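Local coordinates for caspase Nc subunit 1 (Drosophila melanogaster, PDB 2FP3), which acts as an initiator caspase, a cysteine endopeptidase at the head of the proteolytic cascade that activates the caspases executing apoptosis, at residues A[64-69]-A[88-93]; A[94-99]-A[307-312]. The protein carries 2 engineered substitutions. One frame throughout, in Å; residues are numbered along the deposited sequence.

Contact 1: residues A[64-69]-A[88-93]; sequences LLMVNI and SLIHLF
Leu64 presses one methyl, CD2, against the ring of Phe93, and two residues further along the strand Met66 reaches over to Leu89 on the same helix. This is the inner packing of a beta-alpha-beta unit: strand 64-68 and helix 88-93 run antiparallel, their axes at 169° and 10.4 Å apart, and large apolar side chains bridge the gap. Leu64 and Met66 together, against Phe93 and Leu89, make the tight part. Leu64 holds CG anti to its own N (chi1 162°), which carries the branch out toward the helix, where CD2 comes to 3.5 Å from Phe93 CD1. The methyl meets the ring obliquely, near CB, CG and CD1 rather than the far rim, and the two side chains cross at about a right angle. Leu92 CG lies over one face of this ring, within the same helical turn.

Met66 is the longer arm. Its SD passes 3.9 Å from Leu89 CD1, and the bends at chi2 and chi3 (the latter -67°) fold the terminal methyl toward the helix, leaving Met66 CE 3.3 Å from Leu89 CB. Ile90 is a further apolar neighbour of this methyl, though its modelled distance is too short to be trusted. Beyond Met66 the contact slackens. The Asn68 side chain turns to hydrogen bonds with Arg79, Ala82 and Ser86 instead of to the helix, while the partly exposed Ser88 bonds to Lys84 and Gln257.

In the caspase fold, the strand lies between 98-103 and 130-139 in the central sheet, parallel to both. Leu89 also touches strand 130-139, Phe93 touches strand 98-103, and helix 251-266 packs beside Leu89 and Leu92.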
ATOM      1  N   LEU A  64      -8.289   3.112  -1.833  1.00 33.93           N
ATOM      2  CA  LEU A  64      -7.289   2.065  -1.942  1.00 36.74           C
ATOM      3  C   LEU A  64      -7.343   1.434  -3.322  1.00 39.95           C
ATOM      4  O   LEU A  64      -8.398   0.985  -3.774  1.00 40.72           O
ATOM      5  CB  LEU A  64      -7.520   0.959  -0.902  1.00 36.52           C
ATOM      6  CG  LEU A  64      -6.788  -0.353  -1.237  1.00 36.27           C
ATOM      7  CD1 LEU A  64      -5.294  -0.116  -1.169  1.00 34.25           C
ATOM      8  CD2 LEU A  64      -7.191  -1.471  -0.270  1.00 37.95           C
ATOM      9  N   LEU A  65      -6.205   1.417  -3.999  1.00 40.34           N
ATOM     10  CA  LEU A  65      -6.121   0.776  -5.304  1.00 39.50           C
ATOM     11  C   LEU A  65      -5.350  -0.498  -5.005  1.00 40.07           C
ATOM     12  O   LEU A  65      -4.159  -0.442  -4.691  1.00 40.64           O
ATOM     13  CB  LEU A  65      -5.335   1.627  -6.304  1.00 36.71           C
ATOM     14  CG  LEU A  65      -4.961   0.862  -7.586  1.00 33.88           C
ATOM     15  CD1 LEU A  65      -6.234   0.424  -8.307  1.00 30.92           C
ATOM     16  CD2 LEU A  65      -4.106   1.737  -8.492  1.00 29.49           C
ATOM     17  N   MET A  66      -6.027  -1.640  -5.067  1.00 42.51           N
ATOM     18  CA  MET A  66      -5.369  -2.905  -4.784  1.00 42.61           C
ATOM     19  C   MET A  66      -5.248  -3.754  -6.036  1.00 41.81           C
ATOM     20  O   MET A  66      -6.250  -4.113  -6.644  1.00 42.93           O
ATOM     21  CB  MET A  66      -6.136  -3.693  -3.731  1.00 43.51           C
ATOM     22  CG  MET A  66      -5.256  -4.670  -2.985  1.00 50.16           C
ATOM     23  SD  MET A  66      -6.079  -6.192  -2.550  1.00 52.07           S
ATOM     24  CE  MET A  66      -7.260  -5.628  -1.374  1.00 58.38           C
ATOM     25  N   VAL A  67      -4.019  -4.072  -6.421  1.00 41.20           N
ATOM     26  CA  VAL A  67      -3.785  -4.891  -7.601  1.00 43.90           C
ATOM     27  C   VAL A  67      -2.976  -6.137  -7.217  1.00 46.53           C
ATOM     28  O   VAL A  67      -1.786  -6.054  -6.923  1.00 47.19           O
ATOM     29  CB  VAL A  67      -3.035  -4.083  -8.674  1.00 43.24           C
ATOM     30  CG1 VAL A  67      -2.654  -4.981  -9.838  1.00 43.72           C
ATOM     31  CG2 VAL A  67      -3.902  -2.924  -9.145  1.00 41.57           C
ATOM     32  N   ASN A  68      -3.640  -7.288  -7.204  1.00 49.14           N
ATOM     33  CA  ASN A  68      -3.001  -8.549  -6.846  1.00 53.21           C
ATOM     34  C   ASN A  68      -2.860  -9.443  -8.086  1.00 56.58           C
ATOM     35  O   ASN A  68      -3.810 -10.122  -8.481  1.00 57.34           O
ATOM     36  CB  ASN A  68      -3.840  -9.270  -5.783  1.00 52.71           C
ATOM     37  CG  ASN A  68      -3.028 -10.254  -4.957  1.00 53.36           C
ATOM     38  OD1 ASN A  68      -1.894 -10.589  -5.302  1.00 54.28           O
ATOM     39  ND2 ASN A  68      -3.613 -10.729  -3.861  1.00 52.98           N
ATOM     40  N   ILE A  69      -1.680  -9.427  -8.699  1.00 59.33           N
ATOM     41  CA  ILE A  69      -1.404 -10.237  -9.889  1.00 62.55           C
ATOM     42  C   ILE A  69      -0.939 -11.620  -9.432  1.00 66.24           C
ATOM     43  O   ILE A  69       0.024 -11.734  -8.671  1.00 66.92           O
ATOM     44  CB  ILE A  69      -0.287  -9.598 -10.741  1.00 61.43           C
ATOM     45  CG1 ILE A  69      -0.666  -8.159 -11.097  1.00 60.42           C
ATOM     46  CG2 ILE A  69      -0.050 -10.416 -11.999  1.00 60.12           C
ATOM     47  CD1 ILE A  69       0.397  -7.425 -11.880  1.00 60.29           C
ATOM     48  N   SER A  88      -7.433  -9.885   3.386  1.00 49.56           N
ATOM     49  CA  SER A  88      -6.937  -9.131   4.529  1.00 46.91           C
ATOM     50  C   SER A  88      -6.943  -7.625   4.243  1.00 44.81           C
ATOM     51  O   SER A  88      -7.455  -6.833   5.036  1.00 40.86           O
ATOM     52  CB  SER A  88      -5.515  -9.578   4.875  1.00 49.63           C
ATOM     53  OG  SER A  88      -5.475 -10.942   5.270  1.00 54.22           O
ATOM     54  N   LEU A  89      -6.377  -7.228   3.107  1.00 40.68           N
ATOM     55  CA  LEU A  89      -6.333  -5.814   2.771  1.00 40.92           C
ATOM     56  C   LEU A  89      -7.733  -5.233   2.636  1.00 41.77           C
ATOM     57  O   LEU A  89      -8.027  -4.177   3.206  1.00 39.58           O
ATOM     58  CB  LEU A  89      -5.535  -5.594   1.483  1.00 39.48           C
ATOM     59  CG  LEU A  89      -4.023  -5.806   1.631  1.00 40.29           C
ATOM     60  CD1 LEU A  89      -3.372  -5.901   0.264  1.00 37.18           C
ATOM     61  CD2 LEU A  89      -3.423  -4.674   2.449  1.00 37.04           C
ATOM     62  N   ILE A  90      -8.601  -5.914   1.891  1.00 42.20           N
ATOM     63  CA  ILE A  90      -9.958  -5.417   1.718  1.00 41.26           C
ATOM     64  C   ILE A  90     -10.636  -5.273   3.072  1.00 43.80           C
ATOM     65  O   ILE A  90     -11.163  -4.211   3.401  1.00 44.38           O
ATOM     66  CB  ILE A  90     -10.787  -6.342   0.794  1.00 40.21           C
ATOM     67  CG1 ILE A  90     -10.299  -6.179  -0.647  1.00 37.62           C
ATOM     68  CG2 ILE A  90     -12.276  -5.976   0.858  1.00 36.67           C
ATOM     69  CD1 ILE A  90     -10.759  -7.280  -1.595  1.00 38.99           C
ATOM     70  N   HIS A  91     -10.611  -6.330   3.867  1.00 45.11           N
ATOM     71  CA  HIS A  91     -11.224  -6.265   5.185  1.00 47.46           C
ATOM     72  C   HIS A  91     -10.709  -5.059   5.981  1.00 48.38           C
ATOM     73  O   HIS A  91     -11.491  -4.247   6.478  1.00 50.95           O
ATOM     74  CB  HIS A  91     -10.936  -7.544   5.973  1.00 47.67           C
ATOM     75  CG  HIS A  91     -11.241  -7.419   7.431  1.00 44.43           C
ATOM     76  ND1 HIS A  91     -12.523  -7.260   7.910  1.00 44.32           N
ATOM     77  CD2 HIS A  91     -10.426  -7.356   8.508  1.00 42.58           C
ATOM     78  CE1 HIS A  91     -12.484  -7.099   9.221  1.00 43.24           C
ATOM     79  NE2 HIS A  91     -11.222  -7.152   9.608  1.00 44.38           N
ATOM     80  N   LEU A  92      -9.391  -4.952   6.103  1.00 46.95           N
ATOM     81  CA  LEU A  92      -8.771  -3.858   6.843  1.00 43.91           C
ATOM     82  C   LEU A  92      -9.183  -2.468   6.370  1.00 44.14           C
ATOM     83  O   LEU A  92      -9.472  -1.582   7.193  1.00 44.19           O
ATOM     84  CB  LEU A  92      -7.246  -3.956   6.762  1.00 42.16           C
ATOM     85  CG  LEU A  92      -6.482  -2.725   7.259  1.00 39.40           C
ATOM     86  CD1 LEU A  92      -6.715  -2.558   8.744  1.00 33.89           C
ATOM     87  CD2 LEU A  92      -4.990  -2.886   6.963  1.00 37.58           C
ATOM     88  N   PHE A  93      -9.201  -2.261   5.054  1.00 42.57           N
ATOM     89  CA  PHE A  93      -9.557  -0.948   4.554  1.00 40.92           C
ATOM     90  C   PHE A  93     -11.045  -0.645   4.580  1.00 41.85           C
ATOM     91  O   PHE A  93     -11.441   0.527   4.545  1.00 41.82           O
ATOM     92  CB  PHE A  93      -8.922  -0.703   3.177  1.00 38.68           C
ATOM     93  CG  PHE A  93      -7.442  -0.437   3.262  1.00 36.28           C
ATOM     94  CD1 PHE A  93      -6.525  -1.478   3.165  1.00 34.06           C
ATOM     95  CD2 PHE A  93      -6.973   0.834   3.585  1.00 35.15           C
ATOM     96  CE1 PHE A  93      -5.168  -1.265   3.401  1.00 32.78           C
ATOM     97  CE2 PHE A  93      -5.613   1.059   3.825  1.00 35.29           C
ATOM     98  CZ  PHE A  93      -4.711   0.001   3.734  1.00 32.85           C
TER

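Contact 2: residues A[94-99]-A[307-312]; sequences QELNFT and LYFNPG
A Schellman motif ends helix 82-95 here, and the loop 307-312, after strand 297-301 of the caspase fold, packs against it. Asn97 is the residue that leaves the helix with a positive phi (64°). Two bonds reach back into the last turn: Asn97 N to Gln94 O at 3.0 Å and, probably, Phe98 N to Phe93 O at 2.9 Å. The chain can then turn away into strand 98-103. Just before that turn, Leu96 sends its two methyls to different partners. CD1 sits above one face of the Phe309 ring, offset toward the rim and 4.1 Å from Phe309 CD1. The opposite face of that ring carries Leu307 CG, so the phenyl is held between two leucines, one from each segment. Leu96 CD2 goes instead to the proline, 3.4 Å from Pro311 CB, with the two side chains side by side and pointing the same way.

Phe98, just past the turn, closes the apolar group. Phe98 CZ arrives at the edge of the Phe309 ring, close to its plane and 4.0 Å from Phe309 CE1, and the two side chains cross at about a right angle. Phe98 also meets Phe93 in the last part of the helix, and Met263 of helix 251-266 touches both Leu96 and Phe309, which places this cluster where helix, strand and trailing loop come together.

Toward solvent the contact becomes polar and looser. Glu95 O lies 4.0 Å from Pro311 CB, a loose apposition. On the solvent side, the amide oxygen OD1 of Asn97 stands 3.5 Å from Gly312 N.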
ATOM      1  N   GLN A  94     -11.875  -1.683   4.662  1.00 42.29           N
ATOM      2  CA  GLN A  94     -13.315  -1.451   4.779  1.00 42.27           C
ATOM      3  C   GLN A  94     -13.553  -0.874   6.170  1.00 43.18           C
ATOM      4  O   GLN A  94     -14.379   0.011   6.350  1.00 43.33           O
ATOM      5  CB  GLN A  94     -14.105  -2.743   4.634  1.00 44.22           C
ATOM      6  CG  GLN A  94     -14.269  -3.201   3.203  1.00 49.18           C
ATOM      7  CD  GLN A  94     -15.271  -4.324   3.074  1.00 52.18           C
ATOM      8  OE1 GLN A  94     -15.211  -5.318   3.808  1.00 53.95           O
ATOM      9  NE2 GLN A  94     -16.201  -4.180   2.133  1.00 55.25           N
ATOM     10  N   GLU A  95     -12.805  -1.375   7.149  1.00 43.31           N
ATOM     11  CA  GLU A  95     -12.921  -0.908   8.517  1.00 43.24           C
ATOM     12  C   GLU A  95     -12.293   0.477   8.656  1.00 44.12           C
ATOM     13  O   GLU A  95     -12.582   1.206   9.613  1.00 43.52           O
ATOM     14  CB  GLU A  95     -12.249  -1.902   9.463  1.00 44.59           C
ATOM     15  CG  GLU A  95     -12.773  -3.319   9.301  1.00 48.92           C
ATOM     16  CD  GLU A  95     -14.230  -3.466   9.718  1.00 49.93           C
ATOM     17  OE1 GLU A  95     -14.906  -4.381   9.201  1.00 50.19           O
ATOM     18  OE2 GLU A  95     -14.697  -2.682  10.568  1.00 50.67           O
ATOM     19  N   LEU A  96     -11.421   0.847   7.721  1.00 44.00           N
ATOM     20  CA  LEU A  96     -10.832   2.183   7.777  1.00 42.73           C
ATOM     21  C   LEU A  96     -11.740   3.106   6.968  1.00 39.82           C
ATOM     22  O   LEU A  96     -11.471   4.290   6.808  1.00 38.37           O
ATOM     23  CB  LEU A  96      -9.411   2.195   7.200  1.00 45.74           C
ATOM     24  CG  LEU A  96      -8.365   1.342   7.922  1.00 50.13           C
ATOM     25  CD1 LEU A  96      -6.993   1.615   7.333  1.00 50.88           C
ATOM     26  CD2 LEU A  96      -8.367   1.655   9.398  1.00 51.61           C
ATOM     27  N   ASN A  97     -12.823   2.535   6.458  1.00 39.41           N
ATOM     28  CA  ASN A  97     -13.800   3.270   5.679  1.00 41.81           C
ATOM     29  C   ASN A  97     -13.268   3.841   4.368  1.00 42.24           C
ATOM     30  O   ASN A  97     -13.630   4.949   3.990  1.00 39.04           O
ATOM     31  CB  ASN A  97     -14.385   4.395   6.521  1.00 46.46           C
ATOM     32  CG  ASN A  97     -14.951   3.899   7.832  1.00 52.84           C
ATOM     33  OD1 ASN A  97     -14.325   4.041   8.889  1.00 55.41           O
ATOM     34  ND2 ASN A  97     -16.137   3.301   7.772  1.00 53.36           N
ATOM     35  N   PHE A  98     -12.407   3.089   3.686  1.00 40.07           N
ATOM     36  CA  PHE A  98     -11.851   3.516   2.406  1.00 39.02           C
ATOM     37  C   PHE A  98     -12.738   3.030   1.275  1.00 39.90           C
ATOM     38  O   PHE A  98     -13.474   2.056   1.425  1.00 39.83           O
ATOM     39  CB  PHE A  98     -10.459   2.906   2.159  1.00 39.12           C
ATOM     40  CG  PHE A  98      -9.319   3.738   2.662  1.00 37.31           C
ATOM     41  CD1 PHE A  98      -8.188   3.910   1.880  1.00 34.74           C
ATOM     42  CD2 PHE A  98      -9.369   4.336   3.916  1.00 39.59           C
ATOM     43  CE1 PHE A  98      -7.106   4.665   2.333  1.00 36.77           C
ATOM     44  CE2 PHE A  98      -8.288   5.099   4.387  1.00 41.21           C
ATOM     45  CZ  PHE A  98      -7.151   5.263   3.589  1.00 37.60           C
ATOM     46  N   THR A  99     -12.659   3.722   0.146  1.00 39.33           N
ATOM     47  CA  THR A  99     -13.375   3.317  -1.045  1.00 37.23           C
ATOM     48  C   THR A  99     -12.310   2.431  -1.707  1.00 39.77           C
ATOM     49  O   THR A  99     -11.180   2.871  -1.922  1.00 42.54           O
ATOM     50  CB  THR A  99     -13.718   4.532  -1.906  1.00 36.86           C
ATOM     51  OG1 THR A  99     -14.866   5.175  -1.343  1.00 36.01           O
ATOM     52  CG2 THR A  99     -13.990   4.132  -3.350  1.00 33.02           C
ATOM     53  N   LEU A 307       0.403  10.583   9.924  1.00 35.53           N
ATOM     54  CA  LEU A 307      -0.781  10.051   9.285  1.00 32.60           C
ATOM     55  C   LEU A 307      -1.538   9.132  10.232  1.00 33.88           C
ATOM     56  O   LEU A 307      -1.147   7.975  10.435  1.00 33.30           O
ATOM     57  CB  LEU A 307      -0.427   9.279   8.007  1.00 30.12           C
ATOM     58  CG  LEU A 307      -1.647   8.620   7.352  1.00 28.82           C
ATOM     59  CD1 LEU A 307      -2.717   9.670   7.127  1.00 29.91           C
ATOM     60  CD2 LEU A 307      -1.285   7.971   6.047  1.00 23.95           C
ATOM     61  N   TYR A 308      -2.600   9.657  10.837  1.00 35.09           N
ATOM     62  CA  TYR A 308      -3.449   8.862  11.718  1.00 34.94           C
ATOM     63  C   TYR A 308      -4.665   8.531  10.867  1.00 36.24           C
ATOM     64  O   TYR A 308      -5.197   9.394  10.174  1.00 37.70           O
ATOM     65  CB  TYR A 308      -3.886   9.653  12.955  1.00 36.26           C
ATOM     66  CG  TYR A 308      -2.793   9.839  13.974  1.00 38.58           C
ATOM     67  CD1 TYR A 308      -2.024  11.001  13.994  1.00 37.79           C
ATOM     68  CD2 TYR A 308      -2.502   8.831  14.911  1.00 38.08           C
ATOM     69  CE1 TYR A 308      -0.986  11.163  14.921  1.00 38.85           C
ATOM     70  CE2 TYR A 308      -1.468   8.981  15.839  1.00 37.54           C
ATOM     71  CZ  TYR A 308      -0.717  10.148  15.839  1.00 40.24           C
ATOM     72  OH  TYR A 308       0.297  10.321  16.763  1.00 44.36           O
ATOM     73  N   PHE A 309      -5.092   7.278  10.897  1.00 36.49           N
ATOM     74  CA  PHE A 309      -6.230   6.859  10.101  1.00 37.85           C
ATOM     75  C   PHE A 309      -7.577   7.126  10.788  1.00 39.32           C
ATOM     76  O   PHE A 309      -8.624   7.152  10.123  1.00 38.80           O
ATOM     77  CB  PHE A 309      -6.082   5.373   9.743  1.00 34.97           C
ATOM     78  CG  PHE A 309      -5.029   5.098   8.693  1.00 35.81           C
ATOM     79  CD1 PHE A 309      -5.272   5.371   7.347  1.00 36.21           C
ATOM     80  CD2 PHE A 309      -3.785   4.587   9.049  1.00 31.73           C
ATOM     81  CE1 PHE A 309      -4.290   5.144   6.374  1.00 32.48           C
ATOM     82  CE2 PHE A 309      -2.797   4.359   8.089  1.00 33.32           C
ATOM     83  CZ  PHE A 309      -3.054   4.641   6.746  1.00 32.68           C
ATOM     84  N   ASN A 310      -7.540   7.338  12.104  1.00 39.28           N
ATOM     85  CA  ASN A 310      -8.749   7.589  12.893  1.00 37.88           C
ATOM     86  C   ASN A 310      -9.873   6.657  12.444  1.00 38.00           C
ATOM     87  O   ASN A 310     -10.989   7.093  12.155  1.00 40.65           O
ATOM     88  CB  ASN A 310      -9.190   9.044  12.739  1.00 35.11           C
ATOM     89  CG  ASN A 310      -8.153  10.026  13.254  1.00 36.65           C
ATOM     90  OD1 ASN A 310      -7.632   9.865  14.356  1.00 37.67           O
ATOM     91  ND2 ASN A 310      -7.856  11.055  12.466  1.00 35.95           N
ATOM     92  N   PRO A 311      -9.604   5.350  12.400  1.00 37.70           N
ATOM     93  CA  PRO A 311     -10.685   4.467  11.954  1.00 38.30           C
ATOM     94  C   PRO A 311     -11.933   4.529  12.824  1.00 42.62           C
ATOM     95  O   PRO A 311     -11.852   4.556  14.051  1.00 44.47           O
ATOM     96  CB  PRO A 311     -10.031   3.095  11.969  1.00 34.73           C
ATOM     97  CG  PRO A 311      -9.142   3.183  13.151  1.00 34.35           C
ATOM     98  CD  PRO A 311      -8.525   4.579  13.041  1.00 34.93           C
ATOM     99  N   GLY A 312     -13.085   4.561  12.168  1.00 46.61           N
ATOM    100  CA  GLY A 312     -14.355   4.596  12.871  1.00 48.74           C
ATOM    101  C   GLY A 312     -14.727   5.896  13.561  1.00 49.53           C
ATOM    102  O   GLY A 312     -15.620   5.901  14.401  1.00 51.96           O
TER

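Contacts 1 and 2 follow one another along the chain, the first closing before the second opens, and their centres lie 13 Å apart. Both draw on helix 82-95: contact 1 uses its flank against strand 62-68, contact 2 its C-terminal end. Strand 98-103 is the parallel neighbour of 62-68, and Leu64 N probably bonds to Thr99 O at 2.9 Å. Contact 1 therefore builds the beta-alpha-beta unit from nearby sequence, whereas contact 2 ties its far end to residues more than 200 positions later, joining the end of helix 82-95 to the chain's late loop, away from the catalytic positions.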